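Local atomic coordinates of glutathione peroxidase (Schistosoma mansoni, PDB entry 2V1M), a protein that reduces hydrogen peroxide to water at the expense of glutathione, which is oxidised to its disulfide, as a selenocysteine enzyme of the parasite's detoxification pathway. Residues S25-K28 against Y29-H32; I86-F89 against V90-Y94; Y115-L118 against K119-Q122. All coordinates share one frame; numbering follows the deposited sequence. Where two conformers were deposited one is given.

Contact 1. Residues S25-K28 against Y29-H32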
# COMPACT_ATOMS: atom_id res chain seq x y z
N SER A 25 8.78 -11.18 -5.28
CA SER A 25 9.13 -10.07 -6.16
C SER A 25 7.83 -9.39 -6.64
O SER A 25 6.86 -10.05 -7.05
CB SER A 25 9.89 -10.58 -7.37
OG SER A 25 9.92 -9.56 -8.38
N LEU A 26 7.87 -8.06 -6.71
CA LEU A 26 6.73 -7.29 -7.21
C LEU A 26 6.53 -7.43 -8.72
O LEU A 26 5.53 -6.95 -9.24
CB LEU A 26 6.80 -5.83 -6.77
CG LEU A 26 6.86 -5.63 -5.25
CD1 LEU A 26 6.91 -4.12 -4.96
CD2 LEU A 26 5.69 -6.29 -4.57
N GLU A 27 7.41 -8.19 -9.38
CA GLU A 27 7.10 -8.70 -10.74
C GLU A 27 5.72 -9.36 -10.79
O GLU A 27 5.09 -9.36 -11.84
CB GLU A 27 8.15 -9.73 -11.15
CG GLU A 27 9.49 -9.12 -11.60
CD GLU A 27 9.42 -8.61 -13.04
OE1 GLU A 27 8.47 -9.01 -13.73
OE2 GLU A 27 10.29 -7.82 -13.42
N LYS A 28 5.27 -9.93 -9.67
CA LYS A 28 3.92 -10.51 -9.52
C LYS A 28 2.83 -9.58 -10.04
O LYS A 28 1.78 -10.04 -10.53
CB LYS A 28 3.65 -10.85 -7.99
CG LYS A 28 2.25 -11.31 -7.64
CD LYS A 28 2.17 -11.72 -6.15
CE LYS A 28 0.75 -12.02 -5.71
NZ LYS A 28 0.67 -12.72 -4.41
N TYR A 29 3.04 -8.27 -9.90
CA TYR A 29 2.01 -7.26 -10.16
C TYR A 29 2.08 -6.65 -11.56
O TYR A 29 1.32 -5.71 -11.86
CB TYR A 29 2.06 -6.19 -9.06
CG TYR A 29 1.78 -6.80 -7.70
CD1 TYR A 29 0.49 -7.18 -7.36
CD2 TYR A 29 2.80 -7.07 -6.81
CE1 TYR A 29 0.24 -7.80 -6.14
CE2 TYR A 29 2.57 -7.71 -5.57
CZ TYR A 29 1.27 -8.08 -5.26
OH TYR A 29 1.07 -8.68 -4.04
N ARG A 30 2.95 -7.18 -12.42
CA ARG A 30 3.05 -6.64 -13.78
C ARG A 30 1.69 -6.67 -14.46
O ARG A 30 0.98 -7.68 -14.46
CB ARG A 30 4.02 -7.47 -14.61
CG ARG A 30 4.52 -6.75 -15.85
CD ARG A 30 5.70 -7.48 -16.50
NE ARG A 30 7.02 -7.31 -15.85
CZ ARG A 30 7.87 -6.33 -16.15
NH1 ARG A 30 7.50 -5.39 -16.99
NH2 ARG A 30 9.08 -6.25 -15.57
N GLY A 31 1.33 -5.54 -15.07
CA GLY A 31 0.09 -5.45 -15.83
C GLY A 31 -1.14 -5.09 -15.01
O GLY A 31 -2.20 -4.92 -15.61
N HIS A 32 -1.02 -4.99 -13.69
CA HIS A 32 -2.13 -4.63 -12.80
C HIS A 32 -1.92 -3.26 -12.21
O HIS A 32 -0.80 -2.84 -11.99
CB HIS A 32 -2.26 -5.70 -11.70
CG HIS A 32 -2.77 -7.01 -12.26
ND1 HIS A 32 -2.38 -8.26 -11.79
CD2 HIS A 32 -3.63 -7.26 -13.28
CE1 HIS A 32 -2.98 -9.20 -12.50
NE2 HIS A 32 -3.76 -8.62 -13.40
O HOH W 1 -0.82 -9.13 -9.85
O HOH W 2 1.93 -11.04 -2.28
O HOH W 3 1.26 -10.23 -13.49
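Glu-27 and Arg-30 meet in a salt bridge of two near-straight bonds: Arg-30 NE lies 3.1 Å from Glu-27 OE1, and Arg-30 NH2 lies 2.9 Å from Glu-27 OE2. The guanidinium is used side-on, with the carboxylate at its edge, and each oxygen is met on its syn side. The arginine chain, bent at chi3 (-78°), turns this NE edge back to the glutamate. Long charged chains suit this exposed flank.

Backbone bonds wind the 3-10 turn: Tyr-29 N donates to Leu-26 O at 2.9 Å and Arg-30 N to Glu-27 O at 3.1 Å. Ser-25 OG, accepting from Glu-27 N, makes an ST turn at its start. Gly-31 takes a positive phi in the type II turn of 29-32, which favours glycine.

The Tyr-29 ring is packed on one face and at one edge. The extended Lys-28 chain runs alongside over the face, CG 4.1 Å from the ring centroid in a CH-pi contact, while Leu-26 CD2 reaches the edge, 3.6 Å from Tyr-29 CE2. Tyrosine suits the place: its ring is buried, yet OH reaches Asp-99 OD2 and a water shared with Lys-28 NZ.

The turn links strand 23-25 to strand 33-39, with Leu-26 and Tyr-29 packed on Leu-68 of strand 65-71.

Contact 2. Residues I86-F89 against V90-Y94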
# COMPACT_ATOMS: atom_id res chain seq x y z
N ILE A 86 -1.03 -9.06 13.58
CA ILE A 86 -1.60 -8.12 12.60
C ILE A 86 -2.52 -8.89 11.63
O ILE A 86 -3.66 -8.47 11.32
CB ILE A 86 -0.48 -7.40 11.83
CG1 ILE A 86 0.33 -6.49 12.77
CG2 ILE A 86 -1.09 -6.58 10.67
CD1 ILE A 86 1.62 -6.01 12.16
N LYS A 87 -2.02 -9.99 11.09
CA LYS A 87 -2.79 -10.78 10.12
C LYS A 87 -4.11 -11.23 10.73
O LYS A 87 -5.17 -11.12 10.10
CB LYS A 87 -1.98 -11.98 9.67
CG LYS A 87 -2.72 -12.83 8.60
CD LYS A 87 -1.98 -14.12 8.28
CE LYS A 87 -2.70 -14.92 7.21
NZ LYS A 87 -2.05 -16.22 6.94
N LYS A 88 -4.06 -11.79 11.93
CA LYS A 88 -5.30 -12.26 12.58
C LYS A 88 -6.26 -11.10 12.79
O LYS A 88 -7.47 -11.24 12.55
CB LYS A 88 -4.97 -12.95 13.91
CG LYS A 88 -6.19 -13.51 14.63
CD LYS A 88 -5.78 -14.29 15.89
CE LYS A 88 -6.97 -14.81 16.64
NZ LYS A 88 -7.54 -16.05 16.02
N PHE A 89 -5.75 -9.96 13.25
CA PHE A 89 -6.60 -8.84 13.54
C PHE A 89 -7.35 -8.38 12.29
O PHE A 89 -8.58 -8.24 12.31
CB PHE A 89 -5.78 -7.67 14.12
CG PHE A 89 -6.56 -6.37 14.24
CD1 PHE A 89 -6.88 -5.83 15.48
CD2 PHE A 89 -7.02 -5.73 13.10
CE1 PHE A 89 -7.62 -4.64 15.57
CE2 PHE A 89 -7.78 -4.55 13.19
CZ PHE A 89 -8.07 -4.01 14.43
N VAL A 90 -6.61 -8.15 11.21
CA VAL A 90 -7.25 -7.55 10.03
C VAL A 90 -8.13 -8.57 9.30
O VAL A 90 -9.16 -8.22 8.70
CB VAL A 90 -6.24 -6.88 9.07
CG1 VAL A 90 -5.41 -5.83 9.82
CG2 VAL A 90 -5.37 -7.89 8.31
N THR A 91 -7.73 -9.84 9.31
CA THR A 91 -8.54 -10.86 8.64
C THR A 91 -9.83 -11.09 9.41
O THR A 91 -10.90 -11.17 8.78
CB THR A 91 -7.76 -12.13 8.37
OG1 THR A 91 -7.35 -12.74 9.56
CG2 THR A 91 -6.57 -11.90 7.61
N GLU A 92 -9.77 -11.22 10.73
CA GLU A 92 -10.96 -11.48 11.50
C GLU A 92 -11.87 -10.27 11.59
O GLU A 92 -13.12 -10.45 11.61
CB GLU A 92 -10.61 -12.03 12.88
CG GLU A 92 -9.95 -13.42 12.77
CD GLU A 92 -9.75 -14.13 14.08
OE1 GLU A 92 -10.06 -13.57 15.13
OE2 GLU A 92 -9.27 -15.28 14.03
N LYS A 93 -11.32 -9.06 11.65
CA LYS A 93 -12.17 -7.89 11.83
C LYS A 93 -12.75 -7.39 10.52
O LYS A 93 -13.89 -6.94 10.47
CB LYS A 93 -11.44 -6.75 12.55
CG LYS A 93 -12.36 -5.61 12.96
CD LYS A 93 -11.70 -4.58 13.86
CE LYS A 93 -12.76 -3.53 14.22
NZ LYS A 93 -12.20 -2.49 15.14
N TYR A 94 -11.94 -7.41 9.46
CA TYR A 94 -12.34 -6.77 8.20
C TYR A 94 -12.51 -7.77 7.06
O TYR A 94 -13.00 -7.40 5.98
CB TYR A 94 -11.33 -5.70 7.77
CG TYR A 94 -10.99 -4.73 8.86
CD1 TYR A 94 -11.91 -3.84 9.37
CD2 TYR A 94 -9.68 -4.69 9.36
CE1 TYR A 94 -11.56 -2.95 10.40
CE2 TYR A 94 -9.30 -3.82 10.35
CZ TYR A 94 -10.23 -2.97 10.88
OH TYR A 94 -9.80 -2.10 11.85
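Helix 83-94 is the crossover helix of a beta-alpha-beta unit, and in its last two turns Phe-89 and Tyr-94 meet, their rings oblique at 53° with Phe-89 CE2 3.3 Å from Tyr-94 CE2. The tyrosine hydroxyl lies at the edge of the phenylalanine ring, in its plane, and is itself hydrogen-bonded to Asp-47. Lys-93 runs beside Phe-89, its CD 3.7 Å from Phe-89 CZ, so its methylenes lie alongside the ring while the ammonium goes on to a salt bridge with Asp-47.

Strand 65-71 precedes this helix and strand 99-100 follows it, and Val-90 and Tyr-94 face helix 46-60, where Tyr-94 lies nearly parallel to the ring of Tyr-50. Branched Val-90 suits that buried side; its CG1 is 3.7 Å from Phe-89 CD2.

Polar bonds lie further round the helix. Lys-88 bends at chi4 (79°), bringing NZ to the syn side of Glu-92 OE2 at 2.7 Å, an i to i+4 salt bridge on an exposed flank. Thr-91 N donates to Lys-87 O at 3.0 Å. In one of two conformers of Thr-91, with chi1 at 63°, OG1 donates to the same oxygen at 2.8 Å, from the opposite face of the carbonyl plane.

Contact 3. Residues Y115-L118 against K119-Q122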
# COMPACT_ATOMS: atom_id res chain seq x y z
N TYR A 115 9.69 1.89 -0.80
CA TYR A 115 9.25 3.22 -0.39
C TYR A 115 10.23 4.31 -0.75
O TYR A 115 9.80 5.43 -1.08
CB TYR A 115 8.86 3.23 1.10
CG TYR A 115 7.42 2.81 1.28
CD1 TYR A 115 6.42 3.74 1.50
CD2 TYR A 115 7.10 1.46 1.34
CE1 TYR A 115 5.07 3.32 1.73
CE2 TYR A 115 5.78 1.03 1.58
CZ TYR A 115 4.78 1.98 1.77
OH TYR A 115 3.46 1.60 1.97
N LYS A 116 11.53 4.03 -0.72
CA LYS A 116 12.48 4.99 -1.29
C LYS A 116 12.10 5.30 -2.73
O LYS A 116 12.08 6.47 -3.17
CB LYS A 116 13.92 4.49 -1.18
CG LYS A 116 14.36 4.30 0.28
CD LYS A 116 15.86 3.93 0.37
CE LYS A 116 16.29 3.84 1.82
NZ LYS A 116 17.78 3.60 1.91
N PHE A 117 11.78 4.26 -3.49
CA PHE A 117 11.39 4.43 -4.89
C PHE A 117 10.08 5.21 -5.01
O PHE A 117 9.98 6.16 -5.83
CB PHE A 117 11.27 3.06 -5.57
CG PHE A 117 10.78 3.14 -6.98
CD1 PHE A 117 11.63 3.62 -8.01
CD2 PHE A 117 9.49 2.74 -7.31
CE1 PHE A 117 11.18 3.67 -9.31
CE2 PHE A 117 9.04 2.80 -8.63
CZ PHE A 117 9.90 3.26 -9.63
N LEU A 118 9.04 4.80 -4.29
CA LEU A 118 7.74 5.49 -4.39
C LEU A 118 7.92 6.99 -4.12
O LEU A 118 7.42 7.84 -4.87
CB LEU A 118 6.75 4.89 -3.40
CG LEU A 118 6.30 3.45 -3.72
CD1 LEU A 118 5.48 2.93 -2.54
CD2 LEU A 118 5.48 3.41 -5.01
N LYS A 119 8.61 7.32 -3.03
CA LYS A 119 8.82 8.73 -2.65
C LYS A 119 9.69 9.46 -3.68
O LYS A 119 9.54 10.67 -3.83
CB LYS A 119 9.44 8.83 -1.26
CG LYS A 119 8.51 8.38 -0.14
CD LYS A 119 9.10 8.68 1.24
CE LYS A 119 10.36 7.90 1.52
NZ LYS A 119 10.91 8.31 2.82
N SER A 120 10.56 8.74 -4.39
CA SER A 120 11.39 9.38 -5.42
C SER A 120 10.57 9.74 -6.66
O SER A 120 11.04 10.54 -7.50
CB SER A 120 12.56 8.49 -5.83
OG SER A 120 12.18 7.46 -6.71
N ARG A 121 9.38 9.13 -6.82
CA ARG A 121 8.55 9.34 -8.00
C ARG A 121 7.40 10.32 -7.80
O ARG A 121 6.97 10.92 -8.80
CB ARG A 121 8.02 8.00 -8.55
CG ARG A 121 9.10 7.09 -9.14
CD ARG A 121 9.75 7.74 -10.38
NE ARG A 121 10.62 6.84 -11.13
CZ ARG A 121 10.20 5.96 -12.04
NH1 ARG A 121 8.91 5.86 -12.35
NH2 ARG A 121 11.10 5.19 -12.66
N GLN A 122 6.87 10.40 -6.57
CA GLN A 122 5.75 11.31 -6.30
C GLN A 122 5.99 12.03 -4.99
O GLN A 122 6.08 11.39 -3.92
CB GLN A 122 4.42 10.54 -6.21
CG GLN A 122 3.91 10.03 -7.54
CD GLN A 122 3.53 11.17 -8.48
OE1 GLN A 122 4.15 11.34 -9.56
NE2 GLN A 122 2.59 11.99 -8.11
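Lys-119 N donates to Tyr-115 O at 3.0 Å, an almost straight i to i+4 helical bond, and the lysine chain then passes that same carbonyl, CG 3.4 Å from Tyr-115 O. A bend at chi3 (-64°) folds the chain past the oxygen, and its ammonium bonds Val-106 O and the side chain of Asn-107. A long flexible residue suits this place, carrying its charge to a loop.

Ser-120 turns its hydroxyl back on the helix: OG donates to Phe-117 O at 2.7 Å. A chi1 of 78° folds OG over the backbone toward that carbonyl, a task for a short hydroxyl side chain.

Arg-121 presents a guanidinium face to the end of the Phe-117 ring, whose CZ sits over the middle of that face, 3.6 Å from Arg-121 CZ. The planes are 60° apart, so the groups are not stacked. Arg-121 CG makes a CH-pi contact over one face of Phe-117, an aromatic buried against Phe-14 and Pro-145. NH1 and NH2 have further partners in Gln-144 and Asn-9 O. Arg-121 N donates to Leu-118 O at 3.1 Å, from above the carbonyl plane.

Gln-122 N donates to the same Leu-118 O, nearly in line with its C=O bond. This mixture of i+3 and i+4 bonds is characteristic of the last turn of an alpha-helix, here an amphipathic one whose Tyr-115 and Leu-118 pack on strand 33-39.

In the fold
The three contacts follow one another along the chain without touching, each a local one around the mixed sheet of this thioredoxin-clan fold. Contact 1 is the turn leading into the central strand 33-39; contact 2 closes helix 83-94, between strands 65-71 and 99-100; contact 3 lies in the C-terminal part of helix 113-121. Contacts 1 and 3 have centres about 17 Å apart and share Phe-14 as a neighbour. Contact 2 is more remote, its centre about 25 Å from that of contact 1 and about 28 Å from that of contact 3, which lies on the opposite side of the chain's centre. Contact 1 packs on strand 65-71, contact 3 on strands 33-39 and 145-149, and contact 2 on helix 46-60, so each joins a different part of the fold.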